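Local coordinates for protein aspartate-semialdehyde dehydrogenase (Candida albicans, PDB 3HSK) that catalyses the NADPH-dependent reductive dephosphorylation of 4-phospho-L-aspartate to L-aspartate semialdehyde, the second step in making the aspartate family of amino acids, at residues T197-I202 / N264-I269; S303-H308 / A372-A377. All coordinates share one frame; numbering follows the deposited sequence.

Contact 1 (197-202 with 264-269) and contact 2 (303-308 with 372-377) lie on opposite sides of the chain's centre, their centres 32 Å apart, and share no helix or strand. Contact 1 is mostly buried: the end of a strand of the mixed sheet meets the loop after its edge neighbour 258-262, beside the predicted active site and the second subunit. Hydrogen bonds dominate it, several of them made by side chains. Contact 2 is smaller and partly exposed, away from the active site, and joins the turn after one helix to the last turns of another without a direct hydrogen bond. There apolar touches and a carboxylate whose bonds go to neighbouring residues do the joining.

Contact 1 (T197-I202 / N264-I269); sequences TTLQAI and NRVPVI
The side-chain amide of Asn264 reaches Thr198 of strand 191-199: ND2 donates to Thr198 O at 3.0 Å, nearly straight at 164°, with the oxygen in the amide plane and the nitrogen in the carbonyl plane. ND2 also lies 3.4 Å from the methyl CG2 of Thr197. Backbone N of Asn264 gives a second bond to Thr198, at OG1, so this asparagine holds the threonine by carbonyl and hydroxyl together. Beyond it the backbones are bridged once, Gln200 with Arg265: Gln200 N donates to Asn264 O at 2.7 Å, and Val266 N to Gln200 O.

Arg265 starts out away from 197-202 and doubles back through bends at chi2 (80°) and chi3 (64°). Its CD passes beside Gln200 O, and NH1 donates to Ala201 O at 2.8 Å, the oxygen lying at the guanidinium edge, a little out of its plane. A water accepts from the same NH1 and, weakly, from Gln200 NE2. Val266, by contrast, points toward the strand: CG1 rests 4.0 Å from Leu199 CB, while CG2 sits 3.3 Å from Gln200 O. Past the inverse gamma turn centred on Pro267, Ile202 N donates to Val268 O at 2.8 Å.

Asn264 and Val266 also pack on Cys275 and Ile220 of the second subunit, respectively. Gln200 NE2 is hydrogen-bonded to Glu227 OE2, and the Gln200 side chain comes within about 4 Å of that of His272, the predicted proton acceptor. The backbone bonds on Gln200 carry the sheet pairing briefly into the loop, while the side chains of Asn264 and Arg265 take up the carbonyls of Thr198 and Ala201, which probably steadies the backbone before and after Gln200. The arrangement probably helps to position Gln200 beside the active site.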
loop_
_atom_site.group_PDB
_atom_site.type_symbol
_atom_site.label_atom_id
_atom_site.label_comp_id
_atom_site.label_asym_id
_atom_site.label_seq_id
_atom_site.Cartn_x
_atom_site.Cartn_y
_atom_site.Cartn_z
ATOM N N THR A 197 3.910 3.807 0.932
ATOM C CA THR A 197 2.550 3.426 1.262
ATOM C C THR A 197 2.633 2.291 2.272
ATOM O O THR A 197 3.223 1.241 1.995
ATOM C CB THR A 197 1.738 2.997 0.035
ATOM O OG1 THR A 197 1.671 4.084 -0.896
ATOM C CG2 THR A 197 0.323 2.613 0.435
ATOM N N THR A 198 2.049 2.512 3.448
ATOM C CA THR A 198 2.125 1.514 4.499
ATOM C C THR A 198 0.910 0.578 4.519
ATOM O O THR A 198 -0.200 0.943 4.129
ATOM C CB THR A 198 2.350 2.134 5.888
ATOM O OG1 THR A 198 1.116 2.662 6.390
ATOM C CG2 THR A 198 3.417 3.247 5.835
ATOM N N LEU A 199 1.163 -0.644 4.959
ATOM C CA LEU A 199 0.135 -1.620 5.217
ATOM C C LEU A 199 0.360 -2.036 6.662
ATOM O O LEU A 199 1.154 -2.930 6.940
ATOM C CB LEU A 199 0.264 -2.802 4.247
ATOM C CG LEU A 199 -0.042 -2.555 2.762
ATOM C CD1 LEU A 199 1.148 -1.973 2.025
ATOM C CD2 LEU A 199 -0.458 -3.844 2.085
ATOM N N GLN A 200 -0.322 -1.354 7.580
ATOM C CA GLN A 200 -0.015 -1.471 9.011
ATOM C C GLN A 200 -0.898 -2.440 9.780
ATOM O O GLN A 200 -2.112 -2.467 9.609
ATOM C CB GLN A 200 0.044 -0.093 9.677
ATOM C CG GLN A 200 1.281 0.677 9.255
ATOM C CD GLN A 200 1.272 2.124 9.664
ATOM O OE1 GLN A 200 1.172 3.008 8.820
ATOM N NE2 GLN A 200 1.395 2.382 10.961
ATOM N N ALA A 201 -0.251 -3.225 10.635
ATOM C CA ALA A 201 -0.892 -4.256 11.428
ATOM C C ALA A 201 -1.612 -3.672 12.639
ATOM O O ALA A 201 -1.400 -2.509 13.000
ATOM C CB ALA A 201 0.140 -5.265 11.870
ATOM N N ILE A 202 -2.450 -4.495 13.268
ATOM C CA ILE A 202 -3.296 -4.073 14.391
ATOM C C ILE A 202 -2.503 -3.766 15.656
ATOM O O ILE A 202 -2.717 -2.726 16.288
ATOM C CB ILE A 202 -4.352 -5.151 14.742
ATOM C CG1 ILE A 202 -5.298 -5.375 13.564
ATOM C CG2 ILE A 202 -5.135 -4.765 16.013
ATOM C CD1 ILE A 202 -5.997 -6.722 13.608
ATOM N N ASN A 264 -2.090 3.060 5.839
ATOM C CA ASN A 264 -3.279 2.215 5.839
ATOM C C ASN A 264 -3.198 1.161 6.933
ATOM O O ASN A 264 -2.134 0.598 7.184
ATOM C CB ASN A 264 -3.453 1.513 4.490
ATOM C CG ASN A 264 -3.389 2.469 3.313
ATOM O OD1 ASN A 264 -4.394 3.041 2.909
ATOM N ND2 ASN A 264 -2.197 2.628 2.742
ATOM N N ARG A 265 -4.328 0.914 7.585
ATOM C CA ARG A 265 -4.472 -0.212 8.499
ATOM C C ARG A 265 -5.020 -1.401 7.715
ATOM O O ARG A 265 -5.929 -1.252 6.898
ATOM C CB ARG A 265 -5.422 0.144 9.650
ATOM C CG ARG A 265 -5.503 -0.910 10.759
ATOM C CD ARG A 265 -4.323 -0.827 11.726
ATOM N NE ARG A 265 -4.305 0.438 12.457
ATOM C CZ ARG A 265 -3.264 0.912 13.134
ATOM N NH1 ARG A 265 -2.118 0.239 13.183
ATOM N NH2 ARG A 265 -3.364 2.081 13.755
ATOM N N VAL A 266 -4.457 -2.576 7.963
ATOM C CA VAL A 266 -4.869 -3.792 7.264
ATOM C C VAL A 266 -5.248 -4.880 8.269
ATOM O O VAL A 266 -4.878 -4.782 9.432
ATOM C CB VAL A 266 -3.766 -4.305 6.290
ATOM C CG1 VAL A 266 -3.650 -3.388 5.070
ATOM C CG2 VAL A 266 -2.434 -4.472 7.011
ATOM N N PRO A 267 -6.006 -5.910 7.831
ATOM C CA PRO A 267 -6.400 -6.974 8.766
ATOM C C PRO A 267 -5.271 -7.980 9.001
ATOM O O PRO A 267 -5.369 -9.150 8.624
ATOM C CB PRO A 267 -7.620 -7.629 8.089
ATOM C CG PRO A 267 -7.782 -6.950 6.739
ATOM C CD PRO A 267 -6.554 -6.134 6.480
ATOM N N VAL A 268 -4.203 -7.499 9.625
ATOM C CA VAL A 268 -3.015 -8.293 9.923
ATOM C C VAL A 268 -2.654 -8.024 11.379
ATOM O O VAL A 268 -2.682 -6.877 11.842
ATOM C CB VAL A 268 -1.848 -7.944 8.950
ATOM C CG1 VAL A 268 -0.508 -8.525 9.422
ATOM C CG2 VAL A 268 -2.175 -8.433 7.541
ATOM N N ILE A 269 -2.353 -9.084 12.113
ATOM C CA ILE A 269 -2.122 -8.946 13.548
ATOM C C ILE A 269 -0.766 -8.322 13.890
ATOM O O ILE A 269 -0.707 -7.395 14.701
ATOM C CB ILE A 269 -2.356 -10.281 14.282
ATOM C CG1 ILE A 269 -3.850 -10.594 14.278
ATOM C CG2 ILE A 269 -1.845 -10.217 15.727
ATOM C CD1 ILE A 269 -4.158 -12.057 14.254
HETATM O O HOH W 1 0.180 1.593 13.978
#

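Contact 2 (S303-H308 / A372-A377); sequences SKLGCH and AEILKA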
loop_
_atom_site.group_PDB
_atom_site.type_symbol
_atom_site.label_atom_id
_atom_site.label_comp_id
_atom_site.label_asym_id
_atom_site.label_seq_id
_atom_site.Cartn_x
_atom_site.Cartn_y
_atom_site.Cartn_z
ATOM N N SER A 303 25.972 -2.050 16.795
ATOM C CA SER A 303 26.581 -3.376 16.788
ATOM C C SER A 303 28.095 -3.254 16.987
ATOM O O SER A 303 28.689 -4.004 17.758
ATOM C CB SER A 303 26.264 -4.104 15.481
ATOM O OG SER A 303 26.757 -5.433 15.505
ATOM N N LYS A 304 28.700 -2.283 16.305
ATOM C CA LYS A 304 30.138 -2.031 16.397
ATOM C C LYS A 304 30.562 -1.563 17.790
ATOM O O LYS A 304 31.675 -1.855 18.227
ATOM C CB LYS A 304 30.578 -1.025 15.325
ATOM C CG LYS A 304 30.514 -1.580 13.899
ATOM C CD LYS A 304 30.653 -0.481 12.858
ATOM C CE LYS A 304 30.483 -1.032 11.446
ATOM N NZ LYS A 304 30.212 0.058 10.453
ATOM N N LEU A 305 29.675 -0.847 18.482
ATOM C CA LEU A 305 29.903 -0.442 19.871
ATOM C C LEU A 305 29.796 -1.625 20.829
ATOM O O LEU A 305 30.148 -1.507 22.003
ATOM C CB LEU A 305 28.923 0.658 20.303
ATOM C CG LEU A 305 29.085 2.112 19.835
ATOM C CD1 LEU A 305 27.914 2.955 20.343
ATOM C CD2 LEU A 305 30.409 2.728 20.288
ATOM N N GLY A 306 29.300 -2.754 20.324
ATOM C CA GLY A 306 29.181 -3.983 21.109
ATOM C C GLY A 306 27.924 -4.073 21.959
ATOM O O GLY A 306 27.854 -4.887 22.882
ATOM N N CYS A 307 26.930 -3.246 21.641
ATOM C CA CYS A 307 25.668 -3.212 22.381
ATOM C C CYS A 307 24.940 -4.554 22.382
ATOM O O CYS A 307 24.871 -5.241 21.358
ATOM C CB CYS A 307 24.758 -2.119 21.831
ATOM S SG CYS A 307 25.401 -0.458 22.078
ATOM N N HIS A 308 24.387 -4.896 23.542
ATOM C CA HIS A 308 23.824 -6.222 23.818
ATOM C C HIS A 308 22.604 -6.606 22.968
ATOM O O HIS A 308 22.456 -7.768 22.584
ATOM C CB HIS A 308 23.489 -6.333 25.310
ATOM C CG HIS A 308 23.019 -7.691 25.731
ATOM N ND1 HIS A 308 21.692 -8.061 25.702
ATOM C CD2 HIS A 308 23.699 -8.764 26.201
ATOM C CE1 HIS A 308 21.574 -9.306 26.129
ATOM N NE2 HIS A 308 22.777 -9.756 26.440
ATOM N N ALA A 372 19.417 3.022 25.530
ATOM C CA ALA A 372 19.984 2.960 26.879
ATOM C C ALA A 372 21.338 2.250 26.903
ATOM O O ALA A 372 22.217 2.626 27.677
ATOM C CB ALA A 372 19.014 2.291 27.841
ATOM N N GLU A 373 21.493 1.227 26.061
ATOM C CA GLU A 373 22.774 0.535 25.887
ATOM C C GLU A 373 23.814 1.460 25.249
ATOM O O GLU A 373 24.966 1.495 25.675
ATOM C CB GLU A 373 22.604 -0.716 25.028
ATOM C CG GLU A 373 22.013 -1.909 25.755
ATOM C CD GLU A 373 21.536 -2.989 24.801
ATOM O OE1 GLU A 373 21.853 -2.913 23.595
ATOM O OE2 GLU A 373 20.838 -3.919 25.253
ATOM N N ILE A 374 23.394 2.207 24.231
ATOM C CA ILE A 374 24.250 3.211 23.615
ATOM C C ILE A 374 24.647 4.265 24.653
ATOM O O ILE A 374 25.797 4.682 24.694
ATOM C CB ILE A 374 23.589 3.877 22.382
ATOM C CG1 ILE A 374 23.274 2.827 21.308
ATOM C CG2 ILE A 374 24.498 4.979 21.803
ATOM C CD1 ILE A 374 22.243 3.279 20.278
ATOM N N LEU A 375 23.698 4.681 25.492
ATOM C CA LEU A 375 23.991 5.610 26.585
ATOM C C LEU A 375 24.936 4.995 27.616
ATOM O O LEU A 375 25.802 5.686 28.155
ATOM C CB LEU A 375 22.704 6.088 27.268
ATOM C CG LEU A 375 21.730 6.978 26.483
ATOM C CD1 LEU A 375 20.393 7.080 27.216
ATOM C CD2 LEU A 375 22.307 8.374 26.205
ATOM N N LYS A 376 24.764 3.697 27.878
ATOM C CA LYS A 376 25.612 2.944 28.820
ATOM C C LYS A 376 27.063 2.900 28.335
ATOM O O LYS A 376 27.972 3.340 29.044
ATOM C CB LYS A 376 25.045 1.534 29.047
ATOM C CG LYS A 376 26.029 0.493 29.571
ATOM C CD LYS A 376 26.180 0.537 31.077
ATOM C CE LYS A 376 27.229 -0.469 31.544
ATOM N NZ LYS A 376 27.511 -0.350 33.005
ATOM N N ALA A 377 27.268 2.369 27.130
ATOM C CA ALA A 377 28.514 2.586 26.398
ATOM C C ALA A 377 28.554 4.084 26.134
ATOM O O ALA A 377 27.507 4.728 26.115
ATOM C CB ALA A 377 28.501 1.811 25.091
#
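The carboxylate of Glu373 meets His308 at the ring edge, OE2 lying near the imidazole plane but 4.3 Å from ND1, too far for contact. Closer is the aliphatic root of the histidine, its CB 3.6 Å from OE2. His308 has CG anti to its backbone nitrogen (chi1 -175°), which carries the ring away from helix 364-376; there it meets the ring of His42, the two planes inclined at about 50°. His42 NE2 is also hydrogen-bonded to Glu373 OE2, and the backbone N of Ser309 donates to OE1, so each carboxylate oxygen has a partner beyond the two segments. The N of His308 stands 3.2 Å from Glu373 OE1, yet its angle is too poor for a hydrogen bond.

Cys307 points toward the helix and touches both Glu373 and Ile374. Its CB lies 3.5 Å from Glu373 OE1, whereas SG reaches CG1 of Ile374 at 4.0 Å. Leu305, two residues earlier, adds CD1 against Ile374 CG2 at 4.2 Å. Between them Gly306, with positive phi, ends helix 301-304 in a Schellman motif, its N bonding back to Ser303 O at 2.9 Å.

The receiving helix, 364-376, lies on the parallel sheet of the nucleotide-binding part, with Ala372 and Glu373 on Phe45 and Leu375 on Phe165 and Ile167. Contact 2 therefore ties the turn after helix 301-304, from the dimerisation domain, to that layer. Its grip is divided: Ile374 takes the apolar side chains, while Glu373, held by His42 and Ser309, links the turn to the loop before strand 45-52 through a polar bridge.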